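Local coordinates for phosphate binding protein (Planctomyces limnophilus, PDB 4JWO) that probably binds phosphate for an uptake system that carries it across the cytoplasmic membrane, at residues S96-G101 and A115-T120; S68-P73 and L282-F287; T62-G67 and E109-G114; K103-E108 and K130-V135. All coordinates share one frame; numbering follows the deposited sequence. Where two conformers were deposited one is given.

Interaction 1: S96-G101 and A115-T120; sequences SGTGGG and ASRPIT. With SO4 (sulfate ion), chain B.
Thr98 divides its two branches between an anion and a cation: OG1 grips the sulfate while its methyl lies on the guanidinium of Arg117. Thr98 OG1 accepts a nearly straight bond from Ser116 N at 2.9 Å. Thr98 OG1 also gives its own proton to sulfate O2 at 2.6 Å. Ser116 OG, modelled in two conformers, comes 2.5 Å from sulfate O2 in one of them, so this bond is less certain. With CG2 opposite the backbone N (chi1 -67° for OG1), the methyl sits over the centre of the guanidinium, 3.6 Å from Arg117 CZ, while Thr120 CG2 covers the other face. Gly97 is the N-cap of helix 98-106, and Thr98 N bonds to sulfate O3. Hydroxyls and amides at a helix N-terminus are how PstS-type proteins hold phosphate, and the sulfate, probably from the crystallisation liquor, is likely to mark that site. At the positive phi of Gly97 a CB would press on Ser96 O; one on Gly100 would strike it. Arg117 NH1 holds Pro118 O, and NH2 forms a salt bridge to Glu123. A leucine in place of Arg117 would probably leave Glu123 without its positive partner and the Thr98 methyl without its flat bed.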
# COMPACT_ATOMS: atom_id res chain seq x y z
N SER A 96 -10.88 9.32 0.26
CA SER A 96 -11.31 9.61 1.63
C SER A 96 -10.54 8.83 2.69
O SER A 96 -10.65 9.12 3.88
CB SER A 96 -12.80 9.35 1.78
OG SER A 96 -13.53 10.18 0.90
N GLY A 97 -9.78 7.83 2.25
CA GLY A 97 -9.07 6.94 3.16
C GLY A 97 -9.79 5.61 3.23
O GLY A 97 -10.90 5.48 2.72
N THR A 98 -9.18 4.61 3.85
CA THR A 98 -9.84 3.31 3.97
C THR A 98 -11.08 3.44 4.83
O THR A 98 -12.17 3.04 4.42
CB THR A 98 -8.91 2.24 4.55
OG1 THR A 98 -7.86 1.95 3.62
CG2 THR A 98 -9.69 0.96 4.79
N GLY A 99 -10.92 4.01 6.02
CA GLY A 99 -12.03 4.17 6.94
C GLY A 99 -13.03 5.19 6.44
O GLY A 99 -14.24 5.00 6.56
N GLY A 100 -12.52 6.29 5.88
CA GLY A 100 -13.37 7.31 5.30
C GLY A 100 -14.17 6.74 4.14
O GLY A 100 -15.35 7.03 3.99
N GLY A 101 -13.51 5.92 3.32
CA GLY A 101 -14.19 5.27 2.21
C GLY A 101 -15.26 4.29 2.68
O GLY A 101 -16.34 4.22 2.10
N ALA A 115 -9.41 -0.37 -0.11
CA ALA A 115 -9.04 -0.52 1.29
C ALA A 115 -7.62 -1.04 1.40
O ALA A 115 -7.23 -1.95 0.68
CB ALA A 115 -9.99 -1.47 1.98
N SER A 116 -6.85 -0.46 2.32
CA SER A 116 -5.49 -0.94 2.54
C SER A 116 -5.47 -1.98 3.64
O SER A 116 -4.42 -2.45 4.05
CB SER A 116 -4.56 0.21 2.89
OG SER A 116 -4.92 0.78 4.13
N ARG A 117 -6.65 -2.36 4.11
CA ARG A 117 -6.80 -3.42 5.10
C ARG A 117 -8.16 -4.02 4.87
O ARG A 117 -9.03 -3.36 4.29
CB ARG A 117 -6.73 -2.85 6.52
CG ARG A 117 -7.70 -1.70 6.74
CD ARG A 117 -8.15 -1.60 8.18
NE ARG A 117 -8.98 -0.41 8.39
CZ ARG A 117 -10.27 -0.34 8.08
NH1 ARG A 117 -10.88 -1.39 7.55
NH2 ARG A 117 -10.95 0.79 8.29
N PRO A 118 -8.38 -5.25 5.34
CA PRO A 118 -9.73 -5.81 5.22
C PRO A 118 -10.75 -4.99 6.01
O PRO A 118 -10.39 -4.34 7.01
CB PRO A 118 -9.58 -7.20 5.85
CG PRO A 118 -8.13 -7.52 5.74
CD PRO A 118 -7.43 -6.21 5.93
N ILE A 119 -12.00 -5.02 5.57
CA ILE A 119 -13.11 -4.47 6.32
C ILE A 119 -13.09 -4.98 7.76
O ILE A 119 -12.80 -6.15 8.00
CB ILE A 119 -14.44 -4.82 5.62
CG1 ILE A 119 -15.62 -4.05 6.22
CG2 ILE A 119 -14.71 -6.34 5.61
CD1 ILE A 119 -16.91 -4.33 5.50
N THR A 120 -13.36 -4.09 8.72
CA THR A 120 -13.36 -4.49 10.13
C THR A 120 -14.65 -5.20 10.51
O THR A 120 -15.65 -5.12 9.79
CB THR A 120 -13.17 -3.30 11.09
OG1 THR A 120 -14.33 -2.46 11.04
CG2 THR A 120 -11.94 -2.49 10.71
S SO4 B . -5.42 4.55 4.21
O1 SO4 B . -4.03 4.77 4.61
O2 SO4 B . -5.61 3.19 3.73
O3 SO4 B . -6.26 4.75 5.38
O4 SO4 B . -5.75 5.49 3.14

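Interaction 2: S68-P73 and L282-F287; sequences SSTVFP and LSRPLF. With SO4 (sulfate ion), chain B.
Thr70 has OG1 set between its own backbone N and carbonyl carbon (chi1 59°), Leu286 has CG turned opposite its carbonyl carbon (chi1 -61°), and the two side chains cross at about a right angle. Leu286 straddles the threonine: CD2 comes 3.9 Å from Thr70 OG1, while CD1 rests against the backbone oxygen, which also accepts from Tyr321. Beside it, Val71 CG2 packs on Leu286 CB at 4.2 Å, two branched aliphatic residues filling a buried spot next to the strand. The polar link is indirect. A water lying in the plane of the Arg284 guanidinium, at its edge, accepts from Arg284 NE at 2.8 Å and is hydrogen-bonded to Thr70 OG1. The arginine is further fixed by a salt bridge to Glu205 and a cation-pi contact with Tyr202. Strand 283-291 pairs with the long strand 134-148, consistent with the two-strand hinge connection of type II periplasmic binding proteins; the contact then sets a binding loop against that hinge. The loop itself is an ST turn: Ser68 OG accepts from Thr70 N at 2.9 Å. With Ser68 OG 3.0 Å from sulfate O2, and Ser69 N donating to sulfate O4 at 3.2 Å, this turn faces the anion directly. Were Ser68 an alanine, the Thr70 amide would probably lose its acceptor, the turn would slacken and the anion's side would lack a hydroxyl. Ser69 OG, by contrast, bonds to Asp201.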
# COMPACT_ATOMS: atom_id res chain seq x y z
N SER A 68 -8.75 4.24 -0.04
CA SER A 68 -7.36 4.39 0.39
C SER A 68 -6.50 5.22 -0.56
O SER A 68 -6.64 5.14 -1.78
CB SER A 68 -6.76 2.99 0.49
OG SER A 68 -5.38 3.00 0.77
N SER A 69 -5.58 6.02 -0.00
CA SER A 69 -4.56 6.66 -0.82
C SER A 69 -3.68 5.62 -1.50
O SER A 69 -3.10 5.89 -2.56
CB SER A 69 -3.71 7.61 0.03
OG SER A 69 -2.95 6.85 0.97
N THR A 70 -3.54 4.43 -0.91
CA THR A 70 -2.72 3.41 -1.55
C THR A 70 -3.42 2.64 -2.66
O THR A 70 -2.77 2.10 -3.55
CB THR A 70 -2.04 2.45 -0.54
OG1 THR A 70 -3.03 1.79 0.24
CG2 THR A 70 -1.13 3.23 0.39
N VAL A 71 -4.75 2.59 -2.62
CA VAL A 71 -5.49 1.95 -3.69
C VAL A 71 -5.79 2.97 -4.80
O VAL A 71 -5.93 2.59 -5.96
CB VAL A 71 -6.76 1.25 -3.18
CG1 VAL A 71 -7.50 0.53 -4.31
CG2 VAL A 71 -6.38 0.26 -2.06
N PHE A 72 -5.83 4.25 -4.44
CA PHE A 72 -6.05 5.35 -5.40
C PHE A 72 -5.28 5.22 -6.73
O PHE A 72 -5.89 5.38 -7.79
CB PHE A 72 -5.75 6.72 -4.74
CG PHE A 72 -6.17 7.92 -5.56
CD1 PHE A 72 -7.47 8.36 -5.56
CD2 PHE A 72 -5.23 8.64 -6.28
CE1 PHE A 72 -7.85 9.48 -6.29
CE2 PHE A 72 -5.60 9.76 -7.02
CZ PHE A 72 -6.92 10.18 -7.03
N PRO A 73 -3.96 4.92 -6.69
CA PRO A 73 -3.26 4.86 -7.98
C PRO A 73 -3.75 3.73 -8.88
O PRO A 73 -3.75 3.88 -10.10
CB PRO A 73 -1.79 4.62 -7.59
CG PRO A 73 -1.70 5.05 -6.16
CD PRO A 73 -3.04 4.76 -5.56
N LEU A 282 5.42 -4.40 6.63
CA LEU A 282 5.71 -3.56 5.48
C LEU A 282 5.37 -4.16 4.10
O LEU A 282 5.73 -3.60 3.07
CB LEU A 282 7.15 -3.05 5.53
CG LEU A 282 7.38 -2.05 6.67
CD1 LEU A 282 8.87 -1.78 6.86
CD2 LEU A 282 6.65 -0.76 6.38
N SER A 283 4.66 -5.29 4.08
CA SER A 283 3.92 -5.66 2.88
C SER A 283 2.53 -6.09 3.31
O SER A 283 2.35 -6.64 4.39
CB SER A 283 4.61 -6.74 2.04
OG SER A 283 4.60 -8.03 2.65
N ARG A 284 1.55 -5.80 2.46
CA ARG A 284 0.17 -6.14 2.78
C ARG A 284 -0.67 -6.16 1.52
O ARG A 284 -0.35 -5.47 0.54
CB ARG A 284 -0.42 -5.12 3.76
CG ARG A 284 -0.58 -3.72 3.19
CD ARG A 284 -1.03 -2.79 4.28
NE ARG A 284 -1.07 -1.40 3.85
CZ ARG A 284 -1.46 -0.40 4.63
NH1 ARG A 284 -1.82 -0.62 5.88
NH2 ARG A 284 -1.46 0.84 4.16
N PRO A 285 -1.76 -6.94 1.53
CA PRO A 285 -2.64 -7.01 0.37
C PRO A 285 -3.51 -5.77 0.27
O PRO A 285 -3.82 -5.14 1.28
CB PRO A 285 -3.50 -8.25 0.65
CG PRO A 285 -3.50 -8.37 2.16
CD PRO A 285 -2.15 -7.88 2.60
N LEU A 286 -3.88 -5.40 -0.96
CA LEU A 286 -4.79 -4.28 -1.19
C LEU A 286 -6.11 -4.80 -1.73
O LEU A 286 -6.14 -5.77 -2.49
CB LEU A 286 -4.18 -3.32 -2.19
CG LEU A 286 -2.85 -2.67 -1.79
CD1 LEU A 286 -2.45 -1.63 -2.82
CD2 LEU A 286 -2.98 -2.05 -0.40
N PHE A 287 -7.21 -4.14 -1.34
CA PHE A 287 -8.55 -4.61 -1.67
C PHE A 287 -9.42 -3.58 -2.36
O PHE A 287 -9.28 -2.37 -2.17
CB PHE A 287 -9.28 -5.09 -0.41
CG PHE A 287 -8.52 -6.12 0.37
CD1 PHE A 287 -8.67 -7.47 0.09
CD2 PHE A 287 -7.64 -5.74 1.37
CE1 PHE A 287 -7.97 -8.42 0.81
CE2 PHE A 287 -6.93 -6.69 2.09
CZ PHE A 287 -7.09 -8.03 1.81
S SO4 B . -5.42 4.55 4.21
O1 SO4 B . -4.03 4.77 4.61
O2 SO4 B . -5.61 3.19 3.73
O3 SO4 B . -6.26 4.75 5.38
O4 SO4 B . -5.75 5.49 3.14
O HOH W 1 -0.99 0.02 1.45

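Interaction 3: T62-G67 and E109-G114; sequences TIAVDG and EIDVTG
Strands 62-67 and 112-114 run parallel, their axes 4.3 Å apart at closest approach and 25° from alignment, with Val65 opposite Val112, Asp66 opposite Thr113 and Gly67 opposite Gly114. Asp66 carries the ladder, its N donating to Val112 O and its O accepting from Gly114 N. Where the pairing begins, Ala64 O takes two donors, Asp111 N at 2.9 Å and Val112 N at 3.1 Å. Asp111 answers with its side chain: OD2 accepts from Ala64 N at 2.9 Å, met from above the carboxylate plane, while OD1 holds Lys294 and Arg297, whose charges probably keep the acid ionised. Val65 and Val112 lie side by side, CG1 to CG1 4.1 Å, beta-branched residues suited to extended chain. On the other face, Ile110 packs against Asp66, its CD1 3.6 Å from Asp66 CB; CG1 stands between N and carbonyl carbon (chi1 59°) to get there. The aspartate's polar end turns elsewhere, OD1 to Gly67 N and OD2 to Ser96. A CB on Gly67 would collide with Gly114 N, which explains a glycine here. Strand 61-67 lies between 89-93 and 112-115, joined through helices 72-85 and 98-106 by beta-alpha-beta crossovers, the 2-1-3 order of a type II periplasmic-binding-protein lobe.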
# COMPACT_ATOMS: atom_id res chain seq x y z
N THR A 62 -22.26 6.12 -14.42
CA THR A 62 -21.29 6.68 -13.50
C THR A 62 -20.94 5.67 -12.42
O THR A 62 -21.82 5.04 -11.84
CB THR A 62 -21.82 7.96 -12.83
OG1 THR A 62 -22.25 8.88 -13.84
CG2 THR A 62 -20.73 8.61 -11.98
N ILE A 63 -19.64 5.51 -12.16
CA ILE A 63 -19.16 4.69 -11.06
C ILE A 63 -18.43 5.59 -10.07
O ILE A 63 -17.46 6.25 -10.43
CB ILE A 63 -18.19 3.60 -11.56
CG1 ILE A 63 -18.80 2.84 -12.74
CG2 ILE A 63 -17.84 2.63 -10.44
CD1 ILE A 63 -17.82 1.92 -13.44
N ALA A 64 -18.92 5.64 -8.83
CA ALA A 64 -18.26 6.42 -7.79
C ALA A 64 -17.29 5.54 -7.01
O ALA A 64 -17.72 4.63 -6.30
CB ALA A 64 -19.30 7.01 -6.85
N VAL A 65 -15.99 5.81 -7.16
CA VAL A 65 -14.94 5.07 -6.46
C VAL A 65 -14.32 5.96 -5.39
O VAL A 65 -14.13 7.16 -5.62
CB VAL A 65 -13.83 4.61 -7.43
CG1 VAL A 65 -12.80 3.73 -6.72
CG2 VAL A 65 -14.42 3.86 -8.61
N ASP A 66 -14.01 5.39 -4.23
CA ASP A 66 -13.38 6.15 -3.15
C ASP A 66 -12.44 5.19 -2.46
O ASP A 66 -12.26 4.07 -2.92
CB ASP A 66 -14.45 6.67 -2.18
CG ASP A 66 -13.97 7.87 -1.37
OD1 ASP A 66 -12.75 8.01 -1.18
OD2 ASP A 66 -14.83 8.66 -0.92
N GLY A 67 -11.82 5.63 -1.37
CA GLY A 67 -11.02 4.73 -0.58
C GLY A 67 -9.62 5.22 -0.27
O GLY A 67 -9.35 6.43 -0.25
N GLU A 109 -23.12 6.08 -0.34
CA GLU A 109 -22.89 7.28 -1.14
C GLU A 109 -21.86 7.03 -2.25
O GLU A 109 -21.55 7.94 -3.02
CB GLU A 109 -22.48 8.44 -0.24
CG GLU A 109 -23.58 8.89 0.73
CD GLU A 109 -23.05 9.65 1.94
OE1 GLU A 109 -21.81 9.64 2.16
OE2 GLU A 109 -23.87 10.23 2.67
N ILE A 110 -21.33 5.81 -2.30
CA ILE A 110 -20.38 5.40 -3.34
C ILE A 110 -20.65 3.96 -3.82
O ILE A 110 -21.41 3.23 -3.19
CB ILE A 110 -18.91 5.51 -2.86
CG1 ILE A 110 -18.68 4.64 -1.63
CG2 ILE A 110 -18.54 6.97 -2.57
CD1 ILE A 110 -17.23 4.61 -1.17
N ASP A 111 -20.00 3.55 -4.91
CA ASP A 111 -20.22 2.22 -5.49
C ASP A 111 -19.11 1.24 -5.17
O ASP A 111 -19.35 0.04 -4.99
CB ASP A 111 -20.33 2.32 -7.01
CG ASP A 111 -21.45 3.23 -7.45
OD1 ASP A 111 -22.52 3.21 -6.79
OD2 ASP A 111 -21.26 3.97 -8.44
N VAL A 112 -17.89 1.75 -5.11
CA VAL A 112 -16.69 0.93 -4.95
C VAL A 112 -15.75 1.61 -3.97
O VAL A 112 -15.56 2.82 -4.04
CB VAL A 112 -15.95 0.78 -6.30
CG1 VAL A 112 -14.59 0.12 -6.11
CG2 VAL A 112 -16.79 -0.00 -7.29
N THR A 113 -15.16 0.86 -3.06
CA THR A 113 -14.19 1.46 -2.15
C THR A 113 -12.89 0.65 -2.05
O THR A 113 -12.91 -0.58 -2.01
CB THR A 113 -14.82 1.76 -0.76
OG1 THR A 113 -13.97 2.65 -0.03
CG2 THR A 113 -15.05 0.48 0.03
N GLY A 114 -11.78 1.37 -2.06
CA GLY A 114 -10.45 0.76 -1.99
C GLY A 114 -9.98 0.75 -0.55
O GLY A 114 -10.14 1.74 0.16

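Interaction 4: K103-E108 and K130-V135; sequences KKFIAE and KGIDYV
Phe105 and Tyr134 meet at about a right angle, the ring of Phe105 turning its edge to Tyr134 CB, 4.0 Å from Phe105 CE2. Having CG opposite the backbone N (chi1 -167°) swings this ring off its helix toward the other segment. Ile132 crosses the same ring obliquely, and its CG2 approaches CE2 of Phe105 at 4.1 Å. The other end of Ile132 lies against the C-terminus of helix 98-106: CD1 is 3.6 Å from Ile106 O and close to Phe105 O, so a slim, branched aliphatic chain fills the angle between the aromatic ring and the last turn. Glu108 slides past Ile132 in the opposite direction, its CG 3.8 Å from Ile132 CD1, lending its methylenes as an outer lid while carboxylate atom OE1 accepts from two waters. Lys130 lies across Ile106 at about a right angle, with CD 3.7 Å from Ile106 CG2. Its last torsion bends the ammonium back to a water that donates to both Ile106 O and Glu108 OE1. The charges themselves stay apart, 5.7 Å from Glu108 OE1 to Lys130 NZ, so any attraction is probably weak and the water does the bridging. The second water joins Glu108 OE1 to Lys130 O. Charged chains long enough to reach water suit the outer side, and apolar ones the buried side. Both segments hold a Schellman turn with positive phi, at Glu108 and at Gly131, where glycine is at ease, closing helices 98-106 and 121-129 before strands 112-115 and 134-148: successive helix-to-strand turns of an alpha/beta lobe.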
# COMPACT_ATOMS: atom_id res chain seq x y z
N LYS A 103 -16.86 4.54 5.41
CA LYS A 103 -17.92 5.35 6.01
C LYS A 103 -18.94 5.78 4.96
O LYS A 103 -20.14 5.80 5.21
CB LYS A 103 -17.35 6.59 6.71
CG LYS A 103 -16.75 6.34 8.10
CD LYS A 103 -16.08 7.60 8.66
CE LYS A 103 -15.66 7.42 10.12
NZ LYS A 103 -15.02 8.66 10.67
N LYS A 104 -18.44 6.15 3.78
CA LYS A 104 -19.30 6.51 2.67
C LYS A 104 -19.94 5.27 2.05
O LYS A 104 -21.04 5.33 1.52
CB LYS A 104 -18.52 7.28 1.61
CG LYS A 104 -17.92 8.59 2.10
CD LYS A 104 -17.81 9.60 0.97
CE LYS A 104 -17.11 10.88 1.41
NZ LYS A 104 -17.08 11.90 0.32
N PHE A 105 -19.22 4.16 2.11
CA PHE A 105 -19.70 2.87 1.64
C PHE A 105 -20.92 2.46 2.46
O PHE A 105 -21.94 2.07 1.91
CB PHE A 105 -18.59 1.84 1.81
CG PHE A 105 -18.83 0.53 1.09
CD1 PHE A 105 -18.78 0.46 -0.30
CD2 PHE A 105 -19.07 -0.63 1.80
CE1 PHE A 105 -18.97 -0.75 -0.95
CE2 PHE A 105 -19.27 -1.85 1.15
CZ PHE A 105 -19.22 -1.90 -0.23
N ILE A 106 -20.79 2.57 3.77
CA ILE A 106 -21.87 2.23 4.69
C ILE A 106 -23.04 3.21 4.54
O ILE A 106 -24.20 2.81 4.63
CB ILE A 106 -21.37 2.21 6.16
CG1 ILE A 106 -20.45 1.00 6.38
CG2 ILE A 106 -22.53 2.16 7.15
CD1 ILE A 106 -19.51 1.15 7.56
N ALA A 107 -22.73 4.48 4.28
CA ALA A 107 -23.76 5.49 4.05
C ALA A 107 -24.36 5.40 2.65
O ALA A 107 -25.26 6.17 2.29
CB ALA A 107 -23.20 6.89 4.30
N GLU A 108 -23.86 4.45 1.85
CA GLU A 108 -24.35 4.18 0.50
C GLU A 108 -24.24 5.37 -0.43
O GLU A 108 -25.15 5.64 -1.22
CB GLU A 108 -25.78 3.64 0.55
CG GLU A 108 -25.90 2.32 1.29
CD GLU A 108 -27.25 1.66 1.11
OE1 GLU A 108 -28.22 2.07 1.79
OE2 GLU A 108 -27.35 0.72 0.28
N LYS A 130 -27.44 -2.76 7.40
CA LYS A 130 -28.07 -1.93 6.38
C LYS A 130 -28.45 -2.72 5.13
O LYS A 130 -28.84 -2.14 4.12
CB LYS A 130 -27.17 -0.75 6.01
CG LYS A 130 -27.23 0.40 7.00
CD LYS A 130 -26.09 1.38 6.76
CE LYS A 130 -26.23 2.61 7.64
NZ LYS A 130 -27.46 3.40 7.33
N GLY A 131 -28.32 -4.03 5.20
CA GLY A 131 -28.64 -4.88 4.07
C GLY A 131 -27.57 -4.84 2.99
O GLY A 131 -27.80 -5.28 1.87
N ILE A 132 -26.39 -4.32 3.34
CA ILE A 132 -25.30 -4.20 2.38
C ILE A 132 -24.53 -5.51 2.29
O ILE A 132 -23.92 -5.95 3.27
CB ILE A 132 -24.35 -3.03 2.74
CG1 ILE A 132 -25.12 -1.71 2.82
CG2 ILE A 132 -23.22 -2.92 1.73
CD1 ILE A 132 -24.24 -0.52 3.16
N ASP A 133 -24.56 -6.13 1.11
CA ASP A 133 -23.89 -7.41 0.89
C ASP A 133 -22.57 -7.18 0.17
O ASP A 133 -22.49 -7.29 -1.05
CB ASP A 133 -24.79 -8.31 0.06
CG ASP A 133 -24.38 -9.76 0.11
OD1 ASP A 133 -23.30 -10.07 0.68
OD2 ASP A 133 -25.13 -10.60 -0.44
N TYR A 134 -21.52 -6.87 0.94
CA TYR A 134 -20.24 -6.50 0.36
C TYR A 134 -19.53 -7.69 -0.30
O TYR A 134 -19.69 -8.83 0.13
CB TYR A 134 -19.34 -5.87 1.43
CG TYR A 134 -18.74 -6.84 2.43
CD1 TYR A 134 -17.57 -7.53 2.15
CD2 TYR A 134 -19.34 -7.05 3.67
CE1 TYR A 134 -17.02 -8.41 3.06
CE2 TYR A 134 -18.78 -7.93 4.59
CZ TYR A 134 -17.63 -8.60 4.27
OH TYR A 134 -17.07 -9.48 5.18
N VAL A 135 -18.74 -7.40 -1.33
CA VAL A 135 -17.87 -8.41 -1.93
C VAL A 135 -16.44 -7.89 -1.91
O VAL A 135 -16.18 -6.75 -2.32
CB VAL A 135 -18.28 -8.75 -3.37
CG1 VAL A 135 -17.50 -9.96 -3.86
CG2 VAL A 135 -19.77 -9.02 -3.45
O HOH W 2 -26.84 3.65 4.23
O HOH W 3 -29.63 0.54 3.94

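How the interactions relate
Interactions 2 and 3 are buried, 1 and 4 only partly. Interactions 1 and 2 meet at one sulfate, so hydroxyls and amides dominate there, backed in interaction 2 by buried aliphatics. Interaction 3 is sheet backbone: its strands end at Gly67 and Ala115, just where the chain turns into the anion-binding loops, and Ser68 N bonds to Gly114 O. Interactions 1 and 4 use opposite ends of helix 98-106, the N-terminus facing the anion and the C-terminus lying partly at the surface, where water-bridged charges flank an apolar centre. Phe105 of interaction 4 also packs on Thr113 of interaction 3, tying helix to sheet. Interactions 2 and 4 do not touch, although both reach the same sheet.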